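PDB 6IMV: endo-beta-1,2-glucanase from Talaromyces funiculosus, which hydrolyses internal beta-1,2-glucosidic linkages of beta-1,2-glucans, as an endo-acting glycoside hydrolase that binds sophorose. Local coordinates for residues 15-26 with 401-412. Sequence-based numbering, arbitrary orientation.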
ATOM      1  N   CYS A  15     -24.207  -7.085   4.425  1.00 16.98           N
ATOM      2  CA  CYS A  15     -22.884  -7.038   5.003  1.00 16.49           C
ATOM      3  C   CYS A  15     -22.090  -8.306   4.660  1.00 15.49           C
ATOM      4  O   CYS A  15     -20.902  -8.229   4.348  1.00 15.39           O
ATOM      5  CB  CYS A  15     -22.943  -6.876   6.514  1.00 16.12           C
ATOM      6  SG  CYS A  15     -21.299  -6.554   7.194  1.00 16.19           S
ATOM      7  N   ARG A  16     -22.757  -9.457   4.726  1.00 14.40           N
ATOM      8  CA  ARG A  16     -22.126 -10.754   4.556  1.00 14.37           C
ATOM      9  C   ARG A  16     -22.314 -11.236   3.111  1.00 14.98           C
ATOM     10  O   ARG A  16     -22.652 -12.375   2.878  1.00 16.42           O
ATOM     11  CB  ARG A  16     -22.700 -11.728   5.597  1.00 13.80           C
ATOM     12  CG  ARG A  16     -21.790 -12.897   5.939  1.00 13.02           C
ATOM     13  CD  ARG A  16     -20.533 -12.461   6.672  1.00 12.97           C
ATOM     14  NE  ARG A  16     -19.723 -13.593   7.135  1.00 12.77           N
ATOM     15  CZ  ARG A  16     -18.571 -13.987   6.607  1.00 12.91           C
ATOM     16  NH1 ARG A  16     -18.123 -13.461   5.473  1.00 11.92           N
ATOM     17  NH2 ARG A  16     -17.861 -14.908   7.234  1.00 12.89           N
ATOM     18  N   PHE A  17     -22.024 -10.363   2.135  1.00 14.66           N
ATOM     19  CA  PHE A  17     -22.297 -10.626   0.722  1.00 14.07           C
ATOM     20  C   PHE A  17     -21.344 -11.679   0.140  1.00 14.01           C
ATOM     21  O   PHE A  17     -21.684 -12.314  -0.867  1.00 13.29           O
ATOM     22  CB  PHE A  17     -22.225  -9.340  -0.109  1.00 13.87           C
ATOM     23  CG  PHE A  17     -20.846  -8.735  -0.207  1.00 13.60           C
ATOM     24  CD1 PHE A  17     -19.944  -9.183  -1.163  1.00 13.44           C
ATOM     25  CD2 PHE A  17     -20.445  -7.736   0.663  1.00 13.23           C
ATOM     26  CE1 PHE A  17     -18.673  -8.642  -1.237  1.00 13.25           C
ATOM     27  CE2 PHE A  17     -19.176  -7.184   0.568  1.00 13.08           C
ATOM     28  CZ  PHE A  17     -18.295  -7.642  -0.373  1.00 12.93           C
ATOM     29  N   ALA A  18     -20.168 -11.874   0.747  1.00 13.81           N
ATOM     30  CA  ALA A  18     -19.149 -12.738   0.151  1.00 14.40           C
ATOM     31  C   ALA A  18     -19.703 -14.145  -0.101  1.00 15.24           C
ATOM     32  O   ALA A  18     -19.440 -14.714  -1.161  1.00 15.05           O
ATOM     33  CB  ALA A  18     -17.909 -12.786   0.999  1.00 14.36           C
ATOM     34  N   HIS A  19     -20.482 -14.696   0.845  1.00 15.96           N
ATOM     35  CA  HIS A  19     -20.996 -16.065   0.674  1.00 16.21           C
ATOM     36  C   HIS A  19     -22.374 -16.084  -0.009  1.00 16.47           C
ATOM     37  O   HIS A  19     -22.925 -17.173  -0.214  1.00 16.62           O
ATOM     38  CB  HIS A  19     -20.951 -16.877   1.979  1.00 16.67           C
ATOM     39  CG  HIS A  19     -21.792 -16.386   3.112  1.00 16.57           C
ATOM     40  ND1 HIS A  19     -21.435 -16.639   4.426  1.00 16.49           N
ATOM     41  CD2 HIS A  19     -22.955 -15.700   3.154  1.00 16.74           C
ATOM     42  CE1 HIS A  19     -22.351 -16.140   5.234  1.00 17.96           C
ATOM     43  NE2 HIS A  19     -23.301 -15.550   4.477  1.00 17.73           N
ATOM     44  N   GLN A  20     -22.898 -14.913  -0.399  1.00 15.91           N
ATOM     45  CA  GLN A  20     -24.095 -14.808  -1.248  1.00 16.81           C
ATOM     46  C   GLN A  20     -23.762 -15.108  -2.719  1.00 16.67           C
ATOM     47  O   GLN A  20     -24.682 -15.367  -3.500  1.00 17.61           O
ATOM     48  CB  GLN A  20     -24.729 -13.417  -1.160  1.00 17.57           C
ATOM     49  CG  GLN A  20     -25.418 -13.120   0.163  1.00 17.54           C
ATOM     50  CD  GLN A  20     -26.026 -11.738   0.184  1.00 18.24           C
ATOM     51  OE1 GLN A  20     -25.510 -10.798  -0.408  1.00 19.39           O
ATOM     52  NE2 GLN A  20     -27.140 -11.592   0.880  1.00 19.22           N
ATOM     53  N   TYR A  21     -22.472 -15.024  -3.093  1.00 16.03           N
ATOM     54  CA  TYR A  21     -21.963 -15.378  -4.413  1.00 16.04           C
ATOM     55  C   TYR A  21     -21.248 -16.728  -4.353  1.00 15.80           C
ATOM     56  O   TYR A  21     -20.610 -17.051  -3.354  1.00 16.43           O
ATOM     57  CB  TYR A  21     -20.907 -14.375  -4.895  1.00 16.57           C
ATOM     58  CG  TYR A  21     -21.376 -12.977  -5.197  1.00 16.86           C
ATOM     59  CD1 TYR A  21     -21.704 -12.094  -4.184  1.00 16.51           C
ATOM     60  CD2 TYR A  21     -21.411 -12.505  -6.502  1.00 17.67           C
ATOM     61  CE1 TYR A  21     -22.105 -10.797  -4.453  1.00 16.44           C
ATOM     62  CE2 TYR A  21     -21.810 -11.210  -6.790  1.00 17.31           C
ATOM     63  CZ  TYR A  21     -22.152 -10.352  -5.762  1.00 17.04           C
ATOM     64  OH  TYR A  21     -22.523  -9.071  -6.041  1.00 16.94           O
ATOM     65  N   THR A  22     -21.306 -17.476  -5.454  1.00 16.45           N
ATOM     66  CA  THR A  22     -20.419 -18.617  -5.688  1.00 17.63           C
ATOM     67  C   THR A  22     -19.116 -18.101  -6.308  1.00 18.01           C
ATOM     68  O   THR A  22     -19.083 -17.008  -6.869  1.00 17.46           O
ATOM     69  CB  THR A  22     -21.059 -19.682  -6.591  1.00 17.82           C
ATOM     70  OG1 THR A  22     -21.147 -19.147  -7.906  1.00 18.00           O
ATOM     71  CG2 THR A  22     -22.431 -20.121  -6.127  1.00 18.02           C
ATOM     72  N   GLN A  23     -18.057 -18.911  -6.229  1.00 19.57           N
ATOM     73  CA  GLN A  23     -16.778 -18.573  -6.838  1.00 20.48           C
ATOM     74  C   GLN A  23     -16.964 -18.335  -8.341  1.00 21.45           C
ATOM     75  O   GLN A  23     -16.479 -17.333  -8.875  1.00 21.67           O
ATOM     76  CB  GLN A  23     -15.744 -19.666  -6.572  1.00 21.27           C
ATOM     77  CG  GLN A  23     -14.456 -19.463  -7.357  1.00 22.02           C
ATOM     78  CD  GLN A  23     -13.308 -20.216  -6.739  1.00 22.12           C
ATOM     79  OE1 GLN A  23     -12.958 -20.016  -5.579  1.00 24.89           O
ATOM     80  NE2 GLN A  23     -12.734 -21.119  -7.508  1.00 24.45           N
ATOM     81  N   GLU A  24     -17.681 -19.238  -9.019  1.00 21.83           N
ATOM     82  CA  GLU A  24     -17.884 -19.125 -10.461  1.00 23.28           C
ATOM     83  C   GLU A  24     -18.662 -17.840 -10.789  1.00 22.34           C
ATOM     84  O   GLU A  24     -18.423 -17.218 -11.823  1.00 23.34           O
ATOM     85  CB  GLU A  24     -18.592 -20.363 -11.027  1.00 26.29           C
ATOM     86  CG  GLU A  24     -18.539 -20.467 -12.553  1.00 29.20           C
ATOM     87  CD  GLU A  24     -17.184 -20.313 -13.249  1.00 33.11           C
ATOM     88  OE1 GLU A  24     -17.141 -19.603 -14.269  1.00 39.84           O
ATOM     89  OE2 GLU A  24     -16.172 -20.909 -12.808  1.00 33.95           O
ATOM     90  N   GLN A  25     -19.584 -17.432  -9.915  1.00 21.84           N
ATOM     91  CA  GLN A  25     -20.364 -16.207 -10.165  1.00 21.82           C
ATOM     92  C   GLN A  25     -19.459 -14.971 -10.091  1.00 20.35           C
ATOM     93  O   GLN A  25     -19.667 -14.024 -10.838  1.00 20.05           O
ATOM     94  CB  GLN A  25     -21.545 -16.111  -9.207  1.00 23.26           C
ATOM     95  CG  GLN A  25     -22.698 -17.015  -9.616  1.00 24.41           C
ATOM     96  CD  GLN A  25     -23.740 -17.140  -8.535  1.00 26.89           C
ATOM     97  OE1 GLN A  25     -23.586 -16.614  -7.434  1.00 28.06           O
ATOM     98  NE2 GLN A  25     -24.797 -17.882  -8.831  1.00 28.34           N
ATOM     99  N   VAL A  26     -18.443 -14.997  -9.216  1.00 19.40           N
ATOM    100  CA  VAL A  26     -17.452 -13.918  -9.160  1.00 19.46           C
ATOM    101  C   VAL A  26     -16.754 -13.818 -10.528  1.00 18.56           C
ATOM    102  O   VAL A  26     -16.625 -12.738 -11.080  1.00 18.06           O
ATOM    103  CB  VAL A  26     -16.450 -14.116  -8.005  1.00 19.04           C
ATOM    104  CG1 VAL A  26     -15.307 -13.108  -8.044  1.00 19.04           C
ATOM    105  CG2 VAL A  26     -17.148 -14.063  -6.654  1.00 18.80           C
ATOM    106  N   TRP A 401      -9.962 -13.205  -2.785  1.00 12.57           N
ATOM    107  CA  TRP A 401     -10.513 -12.304  -1.785  1.00 12.25           C
ATOM    108  C   TRP A 401     -11.756 -12.933  -1.130  1.00 12.37           C
ATOM    109  O   TRP A 401     -11.855 -13.000   0.095  1.00 12.37           O
ATOM    110  CB  TRP A 401     -10.834 -10.950  -2.428  1.00 12.23           C
ATOM    111  CG  TRP A 401     -11.160  -9.856  -1.460  1.00 12.63           C
ATOM    112  CD1 TRP A 401     -10.306  -8.905  -0.978  1.00 12.65           C
ATOM    113  CD2 TRP A 401     -12.450  -9.560  -0.892  1.00 12.82           C
ATOM    114  NE1 TRP A 401     -10.979  -8.038  -0.159  1.00 13.00           N
ATOM    115  CE2 TRP A 401     -12.291  -8.421  -0.077  1.00 12.70           C
ATOM    116  CE3 TRP A 401     -13.717 -10.150  -0.978  1.00 12.79           C
ATOM    117  CZ2 TRP A 401     -13.348  -7.872   0.648  1.00 13.17           C
ATOM    118  CZ3 TRP A 401     -14.763  -9.597  -0.272  1.00 13.03           C
ATOM    119  CH2 TRP A 401     -14.580  -8.475   0.531  1.00 13.07           C
ATOM    120  N   ARG A 402     -12.696 -13.391  -1.963  1.00 12.73           N
ATOM    121  CA  ARG A 402     -13.942 -14.002  -1.519  1.00 12.76           C
ATOM    122  C   ARG A 402     -13.636 -15.212  -0.626  1.00 12.79           C
ATOM    123  O   ARG A 402     -14.205 -15.352   0.467  1.00 12.34           O
ATOM    124  CB  ARG A 402     -14.801 -14.421  -2.719  1.00 13.07           C
ATOM    125  CG  ARG A 402     -16.041 -15.221  -2.341  1.00 13.04           C
ATOM    126  CD  ARG A 402     -16.862 -15.680  -3.533  1.00 13.35           C
ATOM    127  NE  ARG A 402     -17.829 -16.703  -3.157  1.00 13.16           N
ATOM    128  CZ  ARG A 402     -17.525 -17.952  -2.808  1.00 13.72           C
ATOM    129  NH1 ARG A 402     -16.295 -18.409  -2.963  1.00 13.35           N
ATOM    130  NH2 ARG A 402     -18.457 -18.731  -2.273  1.00 14.52           N
ATOM    131  N   ASN A 403     -12.740 -16.081  -1.105  1.00 13.28           N
ATOM    132  CA  ASN A 403     -12.382 -17.325  -0.415  1.00 13.56           C
ATOM    133  C   ASN A 403     -11.966 -17.031   1.036  1.00 13.28           C
ATOM    134  O   ASN A 403     -12.412 -17.701   1.976  1.00 14.31           O
ATOM    135  CB  ASN A 403     -11.298 -18.110  -1.161  1.00 13.72           C
ATOM    136  CG  ASN A 403     -11.294 -19.577  -0.786  1.00 13.81           C
ATOM    137  OD1 ASN A 403     -12.216 -20.302  -1.132  1.00 13.85           O
ATOM    138  ND2 ASN A 403     -10.271 -20.024  -0.075  1.00 13.93           N
ATOM    139  N   MET A 404     -11.136 -16.007   1.221  1.00 12.56           N
ATOM    140  CA  MET A 404     -10.701 -15.599   2.553  1.00 12.16           C
ATOM    141  C   MET A 404     -11.836 -14.885   3.306  1.00 12.00           C
ATOM    142  O   MET A 404     -12.046 -15.162   4.485  1.00 11.94           O
ATOM    143  CB  MET A 404      -9.466 -14.705   2.447  1.00 11.95           C
ATOM    144  CG  MET A 404      -8.244 -15.469   1.965  1.00 11.91           C
ATOM    145  SD  MET A 404      -6.768 -14.440   1.860  1.00 11.51           S
ATOM    146  CE  MET A 404      -6.770 -13.998   0.124  1.00 11.51           C
ATOM    147  N   ALA A 405     -12.594 -14.019   2.618  1.00 11.89           N
ATOM    148  CA  ALA A 405     -13.674 -13.209   3.222  1.00 12.58           C
ATOM    149  C   ALA A 405     -14.808 -14.082   3.772  1.00 13.19           C
ATOM    150  O   ALA A 405     -15.494 -13.704   4.715  1.00 13.35           O
ATOM    151  CB  ALA A 405     -14.220 -12.228   2.212  1.00 12.60           C
ATOM    152  N   ILE A 406     -14.994 -15.259   3.178  1.00 14.15           N
ATOM    153  CA  ILE A 406     -16.027 -16.206   3.606  1.00 14.94           C
ATOM    154  C   ILE A 406     -15.633 -16.919   4.908  1.00 14.61           C
ATOM    155  O   ILE A 406     -16.497 -17.452   5.603  1.00 14.65           O
ATOM    156  CB  ILE A 406     -16.323 -17.173   2.448  1.00 15.84           C
ATOM    157  CG1 ILE A 406     -17.176 -16.448   1.414  1.00 16.51           C
ATOM    158  CG2 ILE A 406     -16.983 -18.454   2.917  1.00 17.69           C
ATOM    159  CD1 ILE A 406     -17.308 -17.192   0.136  1.00 17.51           C
ATOM    160  N   GLY A 407     -14.342 -16.927   5.255  1.00 14.38           N
ATOM    161  CA  GLY A 407     -13.918 -17.424   6.586  1.00 14.46           C
ATOM    162  C   GLY A 407     -14.723 -16.762   7.691  1.00 14.44           C
ATOM    163  O   GLY A 407     -15.193 -15.634   7.539  1.00 13.59           O
ATOM    164  N   LYS A 408     -14.937 -17.476   8.800  1.00 14.69           N
ATOM    165  CA  LYS A 408     -15.700 -16.918   9.911  1.00 15.29           C
ATOM    166  C   LYS A 408     -15.051 -15.608  10.365  1.00 14.98           C
ATOM    167  O   LYS A 408     -13.830 -15.527  10.476  1.00 14.98           O
ATOM    168  CB  LYS A 408     -15.800 -17.915  11.070  1.00 16.38           C
ATOM    169  CG  LYS A 408     -16.647 -19.136  10.764  1.00 17.13           C
ATOM    170  CD  LYS A 408     -18.093 -18.786  10.559  1.00 17.87           C
ATOM    171  CE  LYS A 408     -18.889 -19.927   9.984  1.00 20.05           C
ATOM    172  NZ  LYS A 408     -20.215 -19.442   9.524  1.00 21.49           N
ATOM    173  N   LYS A 409     -15.905 -14.596  10.578  1.00 14.67           N
ATOM    174  CA  LYS A 409     -15.557 -13.261  11.080  1.00 15.00           C
ATOM    175  C   LYS A 409     -14.736 -12.448  10.068  1.00 13.53           C
ATOM    176  O   LYS A 409     -14.179 -11.445  10.441  1.00 13.16           O
ATOM    177  CB  LYS A 409     -14.756 -13.332  12.387  1.00 16.27           C
ATOM    178  CG  LYS A 409     -15.273 -14.294  13.444  1.00 17.76           C
ATOM    179  CD  LYS A 409     -14.404 -14.311  14.695  1.00 18.63           C
ATOM    180  CE  LYS A 409     -14.875 -13.332  15.746  1.00 19.17           C
ATOM    181  NZ  LYS A 409     -16.074 -13.822  16.477  1.00 19.11           N
ATOM    182  N   MET A 410     -14.703 -12.842   8.792  1.00 12.98           N
ATOM    183  CA  MET A 410     -13.775 -12.215   7.856  1.00 12.90           C
ATOM    184  C   MET A 410     -14.457 -11.109   7.033  1.00 12.16           C
ATOM    185  O   MET A 410     -13.790 -10.436   6.240  1.00 11.81           O
ATOM    186  CB  MET A 410     -13.112 -13.262   6.960  1.00 13.03           C
ATOM    187  CG  MET A 410     -12.006 -14.019   7.690  1.00 13.39           C
ATOM    188  SD  MET A 410     -10.755 -12.876   8.383  1.00 14.20           S
ATOM    189  CE  MET A 410      -9.931 -12.331   6.888  1.00 13.72           C
ATOM    190  N   GLN A 411     -15.754 -10.884   7.265  1.00 12.23           N
ATOM    191  CA  GLN A 411     -16.413  -9.634   6.886  1.00 12.29           C
ATOM    192  C   GLN A 411     -16.997  -8.971   8.135  1.00 12.45           C
ATOM    193  O   GLN A 411     -17.370  -9.640   9.121  1.00 12.13           O
ATOM    194  CB  GLN A 411     -17.528  -9.837   5.857  1.00 12.47           C
ATOM    195  CG  GLN A 411     -17.046 -10.317   4.501  1.00 12.40           C
ATOM    196  CD  GLN A 411     -18.191 -10.457   3.526  1.00 12.77           C
ATOM    197  OE1 GLN A 411     -19.026 -11.367   3.628  1.00 12.64           O
ATOM    198  NE2 GLN A 411     -18.248  -9.536   2.570  1.00 12.84           N
ATOM    199  N   ASN A 412     -17.083  -7.637   8.065  1.00 12.25           N
ATOM    200  CA  ASN A 412     -17.622  -6.804   9.123  1.00 12.26           C
ATOM    201  C   ASN A 412     -18.330  -5.606   8.477  1.00 12.32           C
ATOM    202  O   ASN A 412     -18.259  -5.440   7.263  1.00 12.69           O
ATOM    203  CB  ASN A 412     -16.518  -6.379  10.094  1.00 11.71           C
ATOM    204  CG  ASN A 412     -15.390  -5.645   9.407  1.00 11.26           C
ATOM    205  OD1 ASN A 412     -15.525  -4.471   9.071  1.00 11.52           O
ATOM    206  ND2 ASN A 412     -14.273  -6.322   9.204  1.00 11.50           N
TER
HETATM  207  O   HOH W   1     -18.736  -6.488   4.748  1.00 10.70           O
HETATM  208  O   HOH W   2     -21.418 -19.292  -0.940  1.00 12.80           O
HETATM  209  O   HOH W   3     -19.237 -17.594   5.432  1.00 19.13           O
HETATM  210  O   HOH W   4     -14.095 -17.606  -4.469  1.00 13.52           O
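Residues 15-26 cross 401-412 without a continuous register, Ala18 and Arg402 coming closest at 5.6 Å between CA atoms, with Arg16 facing Gln411. The interface illustrates how two arginines, one from each segment, cross to the other's backbone carbonyls. Turned about CB-CG (chi2 67°), the chain of Arg16 swings its guanidinium over to the other segment; NH1 donates to Ala405 O at 2.7 Å and, almost exactly in its own plane, to a lone pair of Gln411 OE1. NH2 reaches Gly407 O at 2.8 Å from above the carbonyl plane, while Met410 N closes the type II turn 407-410 on the opposite face of that carbonyl. NE forms a salt bridge with Asp500, so the C-terminal tail shares this grip. Gln411 OE1 takes a second bond from Ala18 N (3.1 Å), fixing the amide. Gln411 NE2 thus sits over one face of the Phe17 ring, displaced toward the rim, 3.2 Å from CE2, the two planes 78° apart. In the fold, the contact fastens the N-terminal segment across the last turns of helix 394-405 and the edge strand 411-412 of the antiparallel sheet; the disulfide Cys15-Cys504 brings in the C-terminus as well. Arg402 reaches out straight (chi2 -178°) and chelates Tyr21 O through NE (2.8 Å) and NH2 (2.9 Å). Gln23 N lies over one face of its guanidinium and Ile406 CD1 over the other, while a water joins NH1 to Gln23 OE1.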